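Local coordinates for protein iron superoxide dismutase (Trypanosoma cruzi, PDB 2GPC) that catalyses the dismutation of superoxide into molecular oxygen and hydrogen peroxide, using a protein-bound iron ion, at residues D12-A16 with K17-K21; R59-K62 with G63-N67; G92-A95 with D96-A100. All coordinates share one frame; numbering follows the deposited sequence.

Interaction 1: D12-A16 with K17-K21; sequences DGLAA and KGLSK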
loop_
_atom_site.group_PDB
_atom_site.type_symbol
_atom_site.label_atom_id
_atom_site.label_comp_id
_atom_site.label_asym_id
_atom_site.label_seq_id
_atom_site.Cartn_x
_atom_site.Cartn_y
_atom_site.Cartn_z
ATOM N N ASP A 12 15.756 -1.285 -18.911
ATOM C CA ASP A 12 14.791 -1.702 -19.940
ATOM C C ASP A 12 14.745 -3.213 -20.227
ATOM O O ASP A 12 14.110 -3.652 -21.186
ATOM C CB ASP A 12 15.007 -0.914 -21.242
ATOM C CG ASP A 12 16.279 -1.305 -21.981
ATOM O OD1 ASP A 12 16.926 -2.325 -21.625
ATOM O OD2 ASP A 12 16.715 -0.622 -22.936
ATOM N N GLY A 13 15.407 -4.004 -19.388
ATOM C CA GLY A 13 15.558 -5.429 -19.623
ATOM C C GLY A 13 14.280 -6.258 -19.677
ATOM O O GLY A 13 14.272 -7.307 -20.326
ATOM N N LEU A 14 13.243 -5.819 -18.959
ATOM C CA LEU A 14 11.941 -6.497 -18.920
ATOM C C LEU A 14 10.841 -5.839 -19.769
ATOM O O LEU A 14 9.707 -6.322 -19.782
ATOM C CB LEU A 14 11.456 -6.615 -17.461
ATOM C CG LEU A 14 12.362 -7.348 -16.469
ATOM C CD1 LEU A 14 11.674 -7.451 -15.096
ATOM C CD2 LEU A 14 12.759 -8.742 -16.970
ATOM N N ALA A 15 11.172 -4.757 -20.472
ATOM C CA ALA A 15 10.206 -3.997 -21.280
ATOM C C ALA A 15 9.439 -4.850 -22.305
ATOM O O ALA A 15 8.207 -4.764 -22.391
ATOM C CB ALA A 15 10.898 -2.833 -21.978
ATOM N N ALA A 16 10.168 -5.664 -23.065
ATOM C CA ALA A 16 9.568 -6.537 -24.085
ATOM C C ALA A 16 8.653 -7.601 -23.471
ATOM O O ALA A 16 7.826 -8.178 -24.162
ATOM C CB ALA A 16 10.671 -7.217 -24.923
ATOM N N LYS A 17 8.824 -7.878 -22.183
ATOM C CA LYS A 17 7.970 -8.838 -21.482
ATOM C C LYS A 17 6.971 -8.181 -20.506
ATOM O O LYS A 17 6.358 -8.870 -19.712
ATOM C CB LYS A 17 8.840 -9.897 -20.784
ATOM C CG LYS A 17 9.461 -10.927 -21.766
ATOM C CD LYS A 17 9.561 -12.312 -21.145
ATOM C CE LYS A 17 10.092 -13.346 -22.131
ATOM N NZ LYS A 17 10.552 -14.543 -21.384
ATOM N N GLY A 18 6.819 -6.854 -20.574
ATOM C CA GLY A 18 5.710 -6.160 -19.921
ATOM C C GLY A 18 5.972 -5.457 -18.589
ATOM O O GLY A 18 5.027 -5.219 -17.821
ATOM N N LEU A 19 7.230 -5.112 -18.327
ATOM C CA LEU A 19 7.605 -4.182 -17.254
ATOM C C LEU A 19 8.532 -3.155 -17.860
ATOM O O LEU A 19 9.685 -3.457 -18.155
ATOM C CB LEU A 19 8.321 -4.897 -16.102
ATOM C CG LEU A 19 7.464 -5.562 -15.029
ATOM C CD1 LEU A 19 8.395 -6.104 -13.931
ATOM C CD2 LEU A 19 6.431 -4.624 -14.445
ATOM N N SER A 20 8.014 -1.946 -18.048
ATOM C CA SER A 20 8.637 -0.929 -18.896
ATOM C C SER A 20 9.859 -0.310 -18.244
ATOM O O SER A 20 10.024 -0.373 -17.028
ATOM C CB SER A 20 7.638 0.192 -19.219
ATOM O OG SER A 20 7.246 0.872 -18.037
ATOM N N LYS A 21 10.726 0.267 -19.072
ATOM C CA LYS A 21 11.847 1.054 -18.565
ATOM C C LYS A 21 11.395 2.059 -17.510
ATOM O O LYS A 21 12.046 2.207 -16.475
ATOM C CB LYS A 21 12.582 1.774 -19.696
ATOM C CG LYS A 21 13.911 2.376 -19.265
ATOM C CD LYS A 21 14.672 2.980 -20.443
ATOM C CE LYS A 21 16.091 3.357 -20.053
ATOM N NZ LYS A 21 16.740 4.228 -21.072
HETATM O O HOH W 1 11.988 -8.283 -21.577
HETATM O O HOH W 2 12.495 -3.062 -18.010
#
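Leu14 and Leu19 meet across a Schellman motif, built round the short 3-10 turn that precedes helix 21-44. The 6→1 bond runs from Leu19 N to Leu14 O (3.1 Å, almost straight at 170°), and the 5→2 bond from Gly18 N to Ala15 O (3.1 Å). Gly18, at positive phi (101°), supplies the backbone reversal that lets both bonds form. Leu14 O also takes Lys17 N at 3.0 Å along a more bent path; the two amides stand well above the carbonyl plane on opposite faces, and neither lies on a lone pair.

The leucines complete the motif on its apolar side. Each carries CG anti to its carbonyl carbon, and their branches run side by side in the same direction until the CD1 methyls touch, Leu14 CD1 to Leu19 CD1 at 3.7 Å. Met82 packs on both of them, and Trp9 and Pro84 on Leu14. One water fastens the backbone further, accepting from Leu14 N and donating to Leu19 O, the latter at 2.8 Å. At the mouth of the loop Asp12 CB rests against Lys21 CB, 3.9 Å away, while their charged ends, Asp12 OD2 and Lys21 NZ, stay 5.2 Å apart. Lys17 leads away from the turn and bonds through NZ to Pro84 O.

Past the turn, Ser20 occupies the N-cap of helix 21-44: its OG accepts from Gln23 N and is also hydrogen-bonded to Asp169, while Gly18 O is bonded to Tyr170 OH. That helix bears the iron ligand His27, and the side chain of Leu19 lies about 10 Å from the metal. A glycine-centred Schellman loop with its paired leucines thus passes directly into the N-cap of the first long helix of the alpha-hairpin domain.

Interaction 2: R59-K62 with G63-N67; sequences RTEK and GPIFN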
loop_
_atom_site.group_PDB
_atom_site.type_symbol
_atom_site.label_atom_id
_atom_site.label_comp_id
_atom_site.label_asym_id
_atom_site.label_seq_id
_atom_site.Cartn_x
_atom_site.Cartn_y
_atom_site.Cartn_z
ATOM N N ARG A 59 17.136 -8.855 11.330
ATOM C CA ARG A 59 17.001 -9.865 12.381
ATOM C C ARG A 59 16.903 -9.284 13.794
ATOM O O ARG A 59 16.301 -9.908 14.670
ATOM C CB ARG A 59 18.177 -10.842 12.312
ATOM C CG ARG A 59 18.141 -11.744 11.092
ATOM C CD ARG A 59 19.096 -12.933 11.151
ATOM N NE ARG A 59 20.484 -12.525 11.392
ATOM C CZ ARG A 59 21.448 -12.479 10.465
ATOM N NH1 ARG A 59 21.213 -12.833 9.205
ATOM N NH2 ARG A 59 22.667 -12.077 10.820
ATOM N N THR A 60 17.472 -8.095 14.012
ATOM C CA THR A 60 17.654 -7.552 15.369
ATOM C C THR A 60 16.974 -6.216 15.654
ATOM O O THR A 60 16.905 -5.803 16.812
ATOM C CB THR A 60 19.158 -7.393 15.682
ATOM O OG1 THR A 60 19.744 -6.400 14.827
ATOM C CG2 THR A 60 19.939 -8.676 15.379
ATOM N N GLU A 61 16.495 -5.521 14.626
ATOM C CA GLU A 61 15.881 -4.212 14.824
ATOM C C GLU A 61 14.396 -4.251 14.454
ATOM O O GLU A 61 13.924 -5.201 13.829
ATOM C CB GLU A 61 16.594 -3.135 13.993
ATOM C CG GLU A 61 18.098 -2.985 14.240
ATOM C CD GLU A 61 18.455 -2.194 15.500
ATOM O OE1 GLU A 61 17.609 -1.430 16.036
ATOM O OE2 GLU A 61 19.601 -2.344 15.962
ATOM N N LYS A 62 13.671 -3.206 14.845
ATOM C CA LYS A 62 12.231 -3.106 14.607
ATOM C C LYS A 62 11.812 -1.674 14.237
ATOM O O LYS A 62 12.639 -0.753 14.232
ATOM C CB LYS A 62 11.452 -3.625 15.826
ATOM C CG LYS A 62 11.458 -2.706 17.030
ATOM C CD LYS A 62 11.301 -3.501 18.318
ATOM C CE LYS A 62 10.888 -2.620 19.503
ATOM N NZ LYS A 62 10.025 -3.372 20.463
ATOM N N GLY A 63 10.537 -1.498 13.905
ATOM C CA GLY A 63 10.003 -0.196 13.544
ATOM C C GLY A 63 10.566 0.348 12.237
ATOM O O GLY A 63 10.946 -0.421 11.359
ATOM N N PRO A 64 10.601 1.671 12.081
ATOM C CA PRO A 64 11.098 2.289 10.838
ATOM C C PRO A 64 12.473 1.823 10.329
ATOM O O PRO A 64 12.643 1.677 9.126
ATOM C CB PRO A 64 11.114 3.779 11.177
ATOM C CG PRO A 64 9.996 3.933 12.190
ATOM C CD PRO A 64 10.069 2.679 13.022
ATOM N N ILE A 65 13.427 1.583 11.217
ATOM C CA ILE A 65 14.731 1.095 10.786
ATOM C C ILE A 65 14.654 -0.302 10.152
ATOM O O ILE A 65 15.282 -0.554 9.123
ATOM C CB ILE A 65 15.756 1.154 11.955
ATOM C CG1 ILE A 65 17.169 1.106 11.396
ATOM C CG2 ILE A 65 15.531 0.060 12.961
ATOM C CD1 ILE A 65 17.551 2.425 10.699
ATOM N N PHE A 66 13.877 -1.195 10.763
ATOM C CA PHE A 66 13.599 -2.501 10.169
ATOM C C PHE A 66 13.000 -2.331 8.770
ATOM O O PHE A 66 13.460 -2.963 7.833
ATOM C CB PHE A 66 12.644 -3.319 11.045
ATOM C CG PHE A 66 12.143 -4.571 10.383
ATOM C CD1 PHE A 66 12.819 -5.771 10.538
ATOM C CD2 PHE A 66 11.010 -4.542 9.584
ATOM C CE1 PHE A 66 12.352 -6.917 9.924
ATOM C CE2 PHE A 66 10.550 -5.685 8.976
ATOM C CZ PHE A 66 11.229 -6.865 9.131
ATOM N N ASN A 67 11.991 -1.474 8.639
ATOM C CA ASN A 67 11.302 -1.293 7.357
ATOM C C ASN A 67 12.255 -0.911 6.211
ATOM O O ASN A 67 12.093 -1.382 5.086
ATOM C CB ASN A 67 10.184 -0.244 7.457
ATOM C CG ASN A 67 9.055 -0.641 8.412
ATOM O OD1 ASN A 67 8.875 -1.823 8.769
ATOM N ND2 ASN A 67 8.260 0.364 8.815
HETATM O O HOH W 3 13.212 2.229 14.234
#
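Ile65 and Phe66 pack back against Glu61 and Lys62 at an extended corner, where the chain leaves helix 54-60 at Glu61 and enters helix 63-80. Gly63 takes up positive phi (67°) with psi near -153°, a conformation that favours glycine, and its carbonyl accepts from Asn67 N at 3.1 Å in the first turn of the new helix. Pro64 follows in that turn with its ring directed away from the preceding residues.

Ile65 is the first side chain to reach back over the corner. With CG1 anti to the backbone N (chi1 -161°), its CG2 branch is left facing residues 61-62, where this methyl sits 3.3 Å from Lys62 O and 3.5 Å from Glu61 CB. Ile65 N donates to a water at 3.1 Å, and the same water donates to Lys62 O, so that a solvent bridge joins the two backbones where no direct hydrogen bond does. Glu61 bends sharply at chi2, keeping OE1 4.0 Å from Ile65 CG2 while OE2 forms a salt bridge with Lys52.

Phe66 comes next. Its CB packs on Lys62 CA at 3.6 Å, and the ring, carried off by a CG anti to the backbone N, passes Glu61 O obliquely with CD1 3.5 Å from that oxygen. Asn67 OD1 lies in plane at the edge of the Phe66 ring.

The corner thus starts the helix that later carries the iron ligand His75. Ile65 leans on Leu39 and Ala42 of helix 21-44 and, with Glu61, on Leu49; Phe66 touches Thr149 and Asn67 touches Ala144, both in the loop between strands 135-142 and 153-160, while Asn67 also packs on Phe120 of the second subunit.

Interaction 3: G92-A95 with D96-A100; sequences GKVA and DEINA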
loop_
_atom_site.group_PDB
_atom_site.type_symbol
_atom_site.label_atom_id
_atom_site.label_comp_id
_atom_site.label_asym_id
_atom_site.label_seq_id
_atom_site.Cartn_x
_atom_site.Cartn_y
_atom_site.Cartn_z
ATOM N N GLY A 92 13.938 -29.939 -13.499
ATOM C CA GLY A 92 14.944 -30.399 -12.560
ATOM C C GLY A 92 14.486 -30.380 -11.115
ATOM O O GLY A 92 13.330 -30.701 -10.828
ATOM N N LYS A 93 15.387 -29.989 -10.215
ATOM C CA LYS A 93 15.153 -30.059 -8.773
ATOM C C LYS A 93 14.052 -29.118 -8.302
ATOM O O LYS A 93 13.274 -29.467 -7.420
ATOM C CB LYS A 93 16.446 -29.767 -8.008
ATOM C CG LYS A 93 16.442 -30.235 -6.556
ATOM C CD LYS A 93 16.409 -31.771 -6.431
ATOM C CE LYS A 93 16.879 -32.246 -5.050
ATOM N NZ LYS A 93 15.859 -32.025 -3.972
ATOM N N VAL A 94 13.988 -27.928 -8.890
ATOM C CA VAL A 94 12.917 -26.985 -8.567
ATOM C C VAL A 94 11.540 -27.588 -8.906
ATOM O O VAL A 94 10.611 -27.514 -8.096
ATOM C CB VAL A 94 13.113 -25.639 -9.286
ATOM C CG1 VAL A 94 11.879 -24.750 -9.125
ATOM C CG2 VAL A 94 14.329 -24.928 -8.725
ATOM N N ALA A 95 11.416 -28.177 -10.095
ATOM C CA ALA A 95 10.186 -28.856 -10.484
ATOM C C ALA A 95 9.867 -29.963 -9.487
ATOM O O ALA A 95 8.734 -30.058 -9.017
ATOM C CB ALA A 95 10.286 -29.428 -11.893
ATOM N N ASP A 96 10.865 -30.783 -9.152
ATOM C CA ASP A 96 10.668 -31.908 -8.239
ATOM C C ASP A 96 10.111 -31.437 -6.898
ATOM O O ASP A 96 9.172 -32.029 -6.361
ATOM C CB ASP A 96 11.985 -32.652 -7.958
ATOM C CG ASP A 96 12.517 -33.428 -9.157
ATOM O OD1 ASP A 96 11.779 -33.677 -10.137
ATOM O OD2 ASP A 96 13.699 -33.833 -9.187
ATOM N N GLU A 97 10.719 -30.386 -6.345
ATOM C CA GLU A 97 10.363 -29.902 -5.012
ATOM C C GLU A 97 8.980 -29.241 -5.042
ATOM O O GLU A 97 8.190 -29.425 -4.128
ATOM C CB GLU A 97 11.460 -28.967 -4.458
ATOM C CG GLU A 97 12.796 -29.698 -4.251
ATOM C CD GLU A 97 13.668 -29.149 -3.131
ATOM O OE1 GLU A 97 13.152 -28.601 -2.136
ATOM O OE2 GLU A 97 14.901 -29.299 -3.233
ATOM N N ILE A 98 8.671 -28.517 -6.114
ATOM C CA ILE A 98 7.335 -27.927 -6.263
ATOM C C ILE A 98 6.251 -29.013 -6.357
ATOM O O ILE A 98 5.221 -28.934 -5.685
ATOM C CB ILE A 98 7.283 -26.958 -7.469
ATOM C CG1 ILE A 98 7.978 -25.649 -7.088
ATOM C CG2 ILE A 98 5.826 -26.674 -7.898
ATOM C CD1 ILE A 98 8.135 -24.670 -8.214
ATOM N N ASN A 99 6.502 -30.027 -7.164
ATOM C CA ASN A 99 5.557 -31.132 -7.336
ATOM C C ASN A 99 5.332 -31.886 -6.011
ATOM O O ASN A 99 4.212 -32.243 -5.685
ATOM C CB ASN A 99 6.059 -32.105 -8.414
ATOM C CG ASN A 99 6.022 -31.512 -9.816
ATOM O OD1 ASN A 99 5.297 -30.545 -10.084
ATOM N ND2 ASN A 99 6.834 -32.076 -10.716
ATOM N N ALA A 100 6.404 -32.098 -5.249
ATOM C CA ALA A 100 6.338 -32.807 -3.971
ATOM C C ALA A 100 5.566 -32.049 -2.890
ATOM O O ALA A 100 4.911 -32.670 -2.049
ATOM C CB ALA A 100 7.731 -33.120 -3.472
#
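Asn99 N donates to Ala95 O over 2.9 Å, with an N-H...O angle of 166°. The amide group of the same asparagine folds back over this carbonyl: Asn99 CG stands 3.2 Å from Ala95 O, although ND2 is too poorly angled to make a second bond. Equivalent i to i+4 bonds link Asp96 N to Gly92 O, Glu97 N to Lys93 O and Ile98 N to Val94 O, binding the opening turns of helix 92-102.

An i to i+4 salt bridge spans the first turn, Lys93 NZ to Glu97 OE2 at 3.0 Å. Bends at chi2 (67°) and chi4 (75°) curl the lysine so that its ammonium meets the carboxylate oxygen from well above the carboxylate plane, as the two side chains cross at a slant. Lys129 holds the other oxygen, OE1, in a second salt bridge, so the Glu97 carboxylate lies between two ammonium groups, which would probably favour its ionised form.

Helix 92-102 belongs to the C-terminal domain of the iron/manganese superoxide dismutases, and it is amphipathic. On its buried side Val94 and Ile98, one turn apart, lie alongside each other and point the same way, with Val94 CG1 touching Ile98 CD1 at 3.9 Å. Trp187 of helix 187-193 packs on both, Val190 on Val94, and Leu136 of strand 135-142 on Ile98 and Glu97, while Leu194 at the C terminus rests against Lys93, Val94 and Glu97.

From the N terminus the three contacts follow one another in series, each within one continuous stretch of chain, and none encloses or crosses another. Interaction 1 closes the loop that leads into helix 21-44. Interaction 2 turns the corner between helices 54-60 and 63-80, on the opposite side of the chain's centre and about 20 Å away between nearest atoms. Both belong to the alpha-hairpin domain, and the helices they introduce supply iron ligands. Interaction 3, in the C-terminal domain, closes no loop but binds the first turns of helix 92-102, which joins the C-terminal helix to the edge of the sheet. Its nearest atoms are about 16 Å from interaction 1.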